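Side-chain contacts in phosphoribosyl-aminoimidazole carboxylase (Aspergillus clavatus, PDB 3K5I), which probably carboxylates 5-aminoimidazole ribonucleotide to its N5-carboxyamino form at the expense of ATP, a step of purine biosynthesis: residues P113-Q116 with A117-I121; N181-D184 with D185-E188; H390-P393 with L394-V397. All blocks are in the same frame, centred on the assembly; numbering follows the deposited sequence.

Interaction 1 (P113-Q116 with A117-I121); sequences PSWQ and AIRTI
S114 caps the helix that holds A117: the serine OG accepts from A117 N at 2.9 Å, with an N-H...O angle of 155°, which makes S114 the N-cap of helix 115-121. Its first torsion (chi1 88°) sets OG between the backbone N and the carbonyl carbon and so turns the hydroxyl oxygen back over the first turn, where A117 N has besides a weak bond to S114 O. The same OG lies 3.2 Å from A117 CB, so the cap is also a tight steric fit. Behind it the ordinary ladder begins, with I118 N to S114 O at 3.2 Å, then R119 N to W115 O at 2.8 Å and T120 N to Q116 O at 2.9 Å.

One turn apart, W115 and R119 run side by side on the flank of the helix that faces helix 99-105. The six-membered part of the indole reaches the arginine with CZ3, which sits over the centre of one guanidinium face, 3.2 Å from R119 CZ. The two planes remain 42° apart, so the groups are tilted against each other rather than layered flat. R119 extends from the helix until a bend at chi3 brings its head to the indole. NE and NH2 then find their partners in helix 99-105, T99 and E103, the latter by a salt bridge, and Y100 adds a cation-pi contact. The guanidinium is thus fixed from several directions while W115 also packs on L102.

The apolar side faces strand 89-92 of the parallel sheet in the preATP-grasp domain, where I118 meets A92 and P113 meets T91. P113 follows a cis peptide bond, and its ring approaches the isoleucine loosely, CG lying 4.5 Å from I118 CG1.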
loop_
_atom_site.group_PDB
_atom_site.type_symbol
_atom_site.label_atom_id
_atom_site.label_comp_id
_atom_site.label_asym_id
_atom_site.label_seq_id
_atom_site.Cartn_x
_atom_site.Cartn_y
_atom_site.Cartn_z
ATOM N N PRO A 113 -12.931 -0.268 -19.520
ATOM C CA PRO A 113 -12.943 -0.228 -20.988
ATOM C C PRO A 113 -14.328 -0.554 -21.639
ATOM O O PRO A 113 -15.333 -0.938 -21.011
ATOM C CB PRO A 113 -11.851 -1.262 -21.345
ATOM C CG PRO A 113 -11.996 -2.321 -20.252
ATOM C CD PRO A 113 -12.358 -1.530 -18.991
ATOM N N SER A 114 -14.458 -0.429 -22.944
ATOM C CA SER A 114 -15.757 -0.700 -23.592
ATOM C C SER A 114 -16.481 -2.038 -23.454
ATOM O O SER A 114 -15.828 -3.080 -23.499
ATOM C CB SER A 114 -15.609 -0.504 -25.102
ATOM O OG SER A 114 -15.188 -1.717 -25.665
ATOM N N TRP A 115 -17.814 -2.037 -23.360
ATOM C CA TRP A 115 -18.484 -3.318 -23.289
ATOM C C TRP A 115 -18.211 -4.234 -24.485
ATOM O O TRP A 115 -18.209 -5.467 -24.386
ATOM C CB TRP A 115 -19.963 -3.225 -22.937
ATOM C CG TRP A 115 -20.641 -2.527 -24.058
ATOM C CD1 TRP A 115 -20.992 -1.212 -24.121
ATOM C CD2 TRP A 115 -21.073 -3.134 -25.279
ATOM N NE1 TRP A 115 -21.610 -0.954 -25.326
ATOM C CE2 TRP A 115 -21.688 -2.120 -26.049
ATOM C CE3 TRP A 115 -20.943 -4.421 -25.820
ATOM C CZ2 TRP A 115 -22.226 -2.366 -27.322
ATOM C CZ3 TRP A 115 -21.527 -4.694 -27.049
ATOM C CH2 TRP A 115 -22.142 -3.666 -27.800
ATOM N N GLN A 116 -17.976 -3.653 -25.652
ATOM C CA GLN A 116 -17.698 -4.530 -26.805
ATOM C C GLN A 116 -16.327 -5.211 -26.653
ATOM O O GLN A 116 -16.194 -6.365 -27.065
ATOM C CB GLN A 116 -17.675 -3.722 -28.091
ATOM C CG GLN A 116 -18.962 -3.001 -28.481
ATOM C CD GLN A 116 -19.006 -1.541 -28.027
ATOM O OE1 GLN A 116 -18.341 -1.193 -27.042
ATOM N NE2 GLN A 116 -19.797 -0.697 -28.719
ATOM N N ALA A 117 -15.323 -4.540 -26.069
ATOM C CA ALA A 117 -13.968 -5.097 -25.839
ATOM C C ALA A 117 -14.089 -6.284 -24.896
ATOM O O ALA A 117 -13.627 -7.393 -25.213
ATOM C CB ALA A 117 -12.986 -4.015 -25.232
ATOM N N ILE A 118 -14.813 -6.071 -23.781
ATOM C CA ILE A 118 -15.088 -7.090 -22.788
ATOM C C ILE A 118 -15.828 -8.264 -23.431
ATOM O O ILE A 118 -15.468 -9.433 -23.294
ATOM C CB ILE A 118 -15.932 -6.502 -21.591
ATOM C CG1 ILE A 118 -15.138 -5.444 -20.796
ATOM C CG2 ILE A 118 -16.082 -7.518 -20.404
ATOM C CD1 ILE A 118 -15.725 -5.047 -19.393
ATOM N N ARG A 119 -16.899 -7.967 -24.156
ATOM C CA ARG A 119 -17.637 -9.071 -24.772
ATOM C C ARG A 119 -16.727 -9.893 -25.632
ATOM O O ARG A 119 -16.752 -11.124 -25.558
ATOM C CB ARG A 119 -18.730 -8.626 -25.738
ATOM C CG ARG A 119 -19.815 -9.690 -25.942
ATOM C CD ARG A 119 -20.913 -9.014 -26.830
ATOM N NE ARG A 119 -21.781 -8.222 -25.957
ATOM C CZ ARG A 119 -22.864 -7.546 -26.316
ATOM N NH1 ARG A 119 -23.215 -7.551 -27.586
ATOM N NH2 ARG A 119 -23.574 -6.880 -25.408
ATOM N N THR A 120 -15.959 -9.204 -26.481
ATOM C CA THR A 120 -15.041 -9.958 -27.325
ATOM C C THR A 120 -14.087 -10.754 -26.442
ATOM O O THR A 120 -13.930 -11.992 -26.502
ATOM C CB THR A 120 -14.203 -9.070 -28.301
ATOM O OG1 THR A 120 -15.078 -8.320 -29.149
ATOM C CG2 THR A 120 -13.314 -9.916 -29.238
ATOM N N ILE A 121 -13.368 -10.003 -25.630
ATOM C CA ILE A 121 -12.351 -10.647 -24.850
ATOM C C ILE A 121 -12.765 -11.832 -23.997
ATOM O O ILE A 121 -12.026 -12.805 -23.844
ATOM C CB ILE A 121 -11.341 -9.608 -24.195
ATOM C CG1 ILE A 121 -10.517 -8.862 -25.257
ATOM C CG2 ILE A 121 -10.379 -10.240 -23.164
ATOM C CD1 ILE A 121 -9.681 -7.664 -24.767
#

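Interaction 2 (N181-D184 with D185-E188); sequences NSQD and DIPE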
loop_
_atom_site.group_PDB
_atom_site.type_symbol
_atom_site.label_atom_id
_atom_site.label_comp_id
_atom_site.label_asym_id
_atom_site.label_seq_id
_atom_site.Cartn_x
_atom_site.Cartn_y
_atom_site.Cartn_z
ATOM N N ASN A 181 -2.360 -35.112 -23.546
ATOM C CA ASN A 181 -1.058 -35.637 -24.003
ATOM C C ASN A 181 -1.152 -36.752 -25.032
ATOM O O ASN A 181 -0.262 -36.942 -25.860
ATOM C CB ASN A 181 -0.229 -36.187 -22.836
ATOM C CG ASN A 181 0.235 -35.104 -21.896
ATOM O OD1 ASN A 181 1.052 -34.287 -22.305
ATOM N ND2 ASN A 181 -0.259 -35.095 -20.645
ATOM N N SER A 182 -2.259 -37.474 -24.946
ATOM C CA SER A 182 -2.509 -38.587 -25.838
ATOM C C SER A 182 -3.985 -38.673 -26.073
ATOM O O SER A 182 -4.779 -38.031 -25.397
ATOM C CB SER A 182 -2.193 -39.905 -25.098
ATOM O OG SER A 182 -3.334 -40.497 -24.462
ATOM N N GLN A 183 -4.317 -39.520 -27.031
ATOM C CA GLN A 183 -5.707 -39.729 -27.394
ATOM C C GLN A 183 -6.383 -40.507 -26.292
ATOM O O GLN A 183 -7.596 -40.679 -26.281
ATOM C CB GLN A 183 -5.677 -40.515 -28.700
ATOM C CG GLN A 183 -6.925 -41.244 -29.123
ATOM C CD GLN A 183 -6.681 -41.816 -30.510
ATOM O OE1 GLN A 183 -5.557 -41.750 -31.025
ATOM N NE2 GLN A 183 -7.722 -42.368 -31.123
ATOM N N ASP A 184 -5.578 -40.984 -25.353
ATOM C CA ASP A 184 -6.147 -41.777 -24.279
ATOM C C ASP A 184 -6.659 -40.949 -23.133
ATOM O O ASP A 184 -7.336 -41.473 -22.260
ATOM C CB ASP A 184 -5.123 -42.765 -23.733
ATOM C CG ASP A 184 -5.188 -44.074 -24.460
ATOM O OD1 ASP A 184 -6.306 -44.303 -24.988
ATOM O OD2 ASP A 184 -4.158 -44.801 -24.502
ATOM N N ASP A 185 -6.305 -39.672 -23.142
ATOM C CA ASP A 185 -6.724 -38.708 -22.119
ATOM C C ASP A 185 -8.078 -38.114 -22.480
ATOM O O ASP A 185 -8.743 -37.553 -21.627
ATOM C CB ASP A 185 -5.750 -37.534 -22.015
ATOM C CG ASP A 185 -4.351 -37.954 -21.582
ATOM O OD1 ASP A 185 -3.747 -37.208 -20.781
ATOM O OD2 ASP A 185 -3.844 -38.991 -22.069
ATOM N N ILE A 186 -8.474 -38.246 -23.742
ATOM C CA ILE A 186 -9.751 -37.749 -24.240
ATOM C C ILE A 186 -10.985 -37.726 -23.349
ATOM O O ILE A 186 -11.666 -36.702 -23.236
ATOM C CB ILE A 186 -9.988 -37.958 -25.781
ATOM C CG1 ILE A 186 -8.794 -37.342 -26.544
ATOM C CG2 ILE A 186 -11.469 -37.670 -26.304
ATOM C CD1 ILE A 186 -8.800 -37.451 -28.076
ATOM N N PRO A 187 -11.312 -38.844 -22.726
ATOM C CA PRO A 187 -12.510 -38.806 -21.905
ATOM C C PRO A 187 -12.284 -37.968 -20.673
ATOM O O PRO A 187 -13.174 -37.268 -20.184
ATOM C CB PRO A 187 -12.673 -40.252 -21.433
ATOM C CG PRO A 187 -11.771 -41.055 -22.255
ATOM C CD PRO A 187 -11.120 -40.186 -23.297
ATOM N N GLU A 188 -11.078 -38.067 -20.143
ATOM C CA GLU A 188 -10.826 -37.298 -18.928
ATOM C C GLU A 188 -10.909 -35.812 -19.214
ATOM O O GLU A 188 -11.538 -35.051 -18.484
ATOM C CB GLU A 188 -9.465 -37.710 -18.417
ATOM C CG GLU A 188 -8.840 -37.073 -17.230
ATOM C CD GLU A 188 -7.379 -37.533 -17.186
ATOM O OE1 GLU A 188 -6.822 -38.031 -18.194
ATOM O OE2 GLU A 188 -6.771 -37.428 -16.112
#
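S182 OG donates to D185 OD2 at 2.9 Å. The carboxylate is met on its anti side, with OG 25° out of the carboxylate plane. D185 reaches back because its CG stands beside its own backbone N (chi1 -63°), which swings the acid over the start of the turn. Its other oxygen, OD1, lies on the N181 side, 3.7 Å from N181 N and without a hydrogen bond to it. OG also receives D184 N, in the manner of an ST turn, but the modelled position of that nitrogen is doubtful. A type I beta turn runs from S182 to D185, closed by D185 N bonding to S182 O at 3.2 Å. The donor stands well above the carbonyl plane there, away from the lone pairs. The turn leads from strand 177-180, the outermost strand, within the chain, of an antiparallel sheet in the ATP-grasp domain, into helix 186-192. I186 is the buried member: its CG1 packs 3.6 Å from Q183 O, and the side chain beyond rests on P149, L152 and A153 of helix 149-159. N181 OD1 is held by R179 NE, while S182 N is buried without a partner.

Interaction 3 (H390-P393 with L394-V397); sequences HIQP and LIDV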
loop_
_atom_site.group_PDB
_atom_site.type_symbol
_atom_site.label_atom_id
_atom_site.label_comp_id
_atom_site.label_asym_id
_atom_site.label_seq_id
_atom_site.Cartn_x
_atom_site.Cartn_y
_atom_site.Cartn_z
ATOM N N HIS A 390 16.885 -13.665 -1.854
ATOM C CA HIS A 390 16.017 -13.448 -0.698
ATOM C C HIS A 390 14.801 -14.317 -0.785
ATOM O O HIS A 390 14.283 -14.784 0.225
ATOM C CB HIS A 390 15.429 -12.087 -0.767
ATOM C CG HIS A 390 16.367 -11.002 -0.350
ATOM N ND1 HIS A 390 17.567 -11.250 0.290
ATOM C CD2 HIS A 390 16.264 -9.656 -0.478
ATOM C CE1 HIS A 390 18.173 -10.096 0.512
ATOM N NE2 HIS A 390 17.398 -9.116 0.074
ATOM N N ILE A 391 14.308 -14.523 -2.000
ATOM C CA ILE A 391 13.111 -15.345 -2.127
ATOM C C ILE A 391 13.260 -16.871 -2.188
ATOM O O ILE A 391 12.311 -17.618 -1.892
ATOM C CB ILE A 391 12.245 -14.881 -3.310
ATOM C CG1 ILE A 391 10.784 -15.230 -3.107
ATOM C CG2 ILE A 391 12.759 -15.478 -4.597
ATOM C CD1 ILE A 391 9.744 -14.399 -4.060
ATOM N N GLN A 392 14.418 -17.375 -2.581
ATOM C CA GLN A 392 14.501 -18.850 -2.665
ATOM C C GLN A 392 13.858 -19.770 -1.625
ATOM O O GLN A 392 13.058 -20.678 -1.914
ATOM C CB GLN A 392 15.928 -19.334 -2.891
ATOM C CG GLN A 392 15.983 -20.797 -3.327
ATOM C CD GLN A 392 15.176 -21.015 -4.575
ATOM O OE1 GLN A 392 15.672 -20.806 -5.679
ATOM N NE2 GLN A 392 13.913 -21.397 -4.408
ATOM N N PRO A 393 14.226 -19.539 -0.380
ATOM C CA PRO A 393 13.699 -20.339 0.703
ATOM C C PRO A 393 12.173 -20.404 0.810
ATOM O O PRO A 393 11.590 -21.416 1.210
ATOM C CB PRO A 393 14.334 -19.710 1.930
ATOM C CG PRO A 393 15.324 -18.808 1.468
ATOM C CD PRO A 393 14.957 -18.361 0.099
ATOM N N LEU A 394 11.523 -19.302 0.474
ATOM C CA LEU A 394 10.065 -19.188 0.503
ATOM C C LEU A 394 9.496 -19.979 -0.679
ATOM O O LEU A 394 8.440 -20.602 -0.568
ATOM C CB LEU A 394 9.754 -17.715 0.242
ATOM C CG LEU A 394 8.253 -17.415 0.132
ATOM C CD1 LEU A 394 7.477 -17.928 1.310
ATOM C CD2 LEU A 394 8.018 -15.892 -0.099
ATOM N N ILE A 395 10.195 -19.953 -1.810
ATOM C CA ILE A 395 9.729 -20.745 -2.960
ATOM C C ILE A 395 9.974 -22.180 -2.496
ATOM O O ILE A 395 9.144 -23.070 -2.701
ATOM C CB ILE A 395 10.698 -20.515 -4.139
ATOM C CG1 ILE A 395 10.654 -19.066 -4.674
ATOM C CG2 ILE A 395 10.664 -21.656 -5.178
ATOM C CD1 ILE A 395 11.524 -18.856 -6.036
ATOM N N ASP A 396 11.108 -22.398 -1.836
ATOM C CA ASP A 396 11.421 -23.736 -1.332
ATOM C C ASP A 396 10.337 -24.307 -0.434
ATOM O O ASP A 396 9.932 -25.440 -0.588
ATOM C CB ASP A 396 12.691 -23.712 -0.520
ATOM C CG ASP A 396 13.904 -23.778 -1.389
ATOM O OD1 ASP A 396 13.633 -24.041 -2.602
ATOM O OD2 ASP A 396 15.019 -23.568 -0.802
ATOM N N VAL A 397 9.842 -23.502 0.490
ATOM C CA VAL A 397 8.795 -23.948 1.412
ATOM C C VAL A 397 7.471 -24.110 0.673
ATOM O O VAL A 397 6.611 -24.966 0.932
ATOM C CB VAL A 397 8.557 -22.745 2.367
ATOM C CG1 VAL A 397 7.091 -22.607 2.815
ATOM C CG2 VAL A 397 9.604 -22.606 3.497
#
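The backbone between I391 and V397 is helical, with I395 N to I391 O at 3.2 Å, D396 N to Q392 O at 2.6 Å and V397 N to P393 O at 2.8 Å, but it is kinked at P393, whose nitrogen has no hydrogen to give to the preceding turn.

On the buried side I391 meets two residues of the next turn. Its two branches divide the work: CG1, anti to the backbone N (chi1 -154°), touches L394 CD2 at 4.1 Å, whereas CG2 meets I395 CD1 at 3.9 Å. The two isoleucines cross at about a right angle, and L394 runs obliquely to I391, so the contact is made by methyl and methylene groups slotted past one another. Beyond the helix, I391 rests on V379, I332 and L334, and L394 on L334, I377 and C351.

The more exposed side carries Q392, P393 and D396. Q392 starts away from the following turn, but a bend at chi2 (57°) folds its amide back so that NE2 lies 3.3 Å from I395 CB and also 3.2 Å from D396 OD1. The amide and carboxylate planes are only 18° apart, although the two side chains run at about a right angle. D396 CB and V397 CG2 both come close to P393 O, the latter at 3.3 Å.

With I391 and L394 against strands 331-337 and 373-380 and its glutamine and proline turned outward, this is an amphipathic, proline-kinked helix laid on the face of an antiparallel sheet.

All three contacts are local and involve helices, though each belongs to a different one. Interactions 1 and 3 are partly buried and pack on sheets, a parallel sheet for interaction 1 and an antiparallel one for interaction 3, whereas interaction 2 lies at the surface. Interactions 1 and 2 both concern the start of a helix and turn on a serine hydroxyl, which accepts a backbone N-H in the first and donates to an aspartate in the second. Interaction 3 lies within a helix, where aliphatic packing on one flank is set against an amide and carboxylate on the other. The centres of interactions 1 and 3 are about 39 Å apart, on opposite sides of the chain's centre.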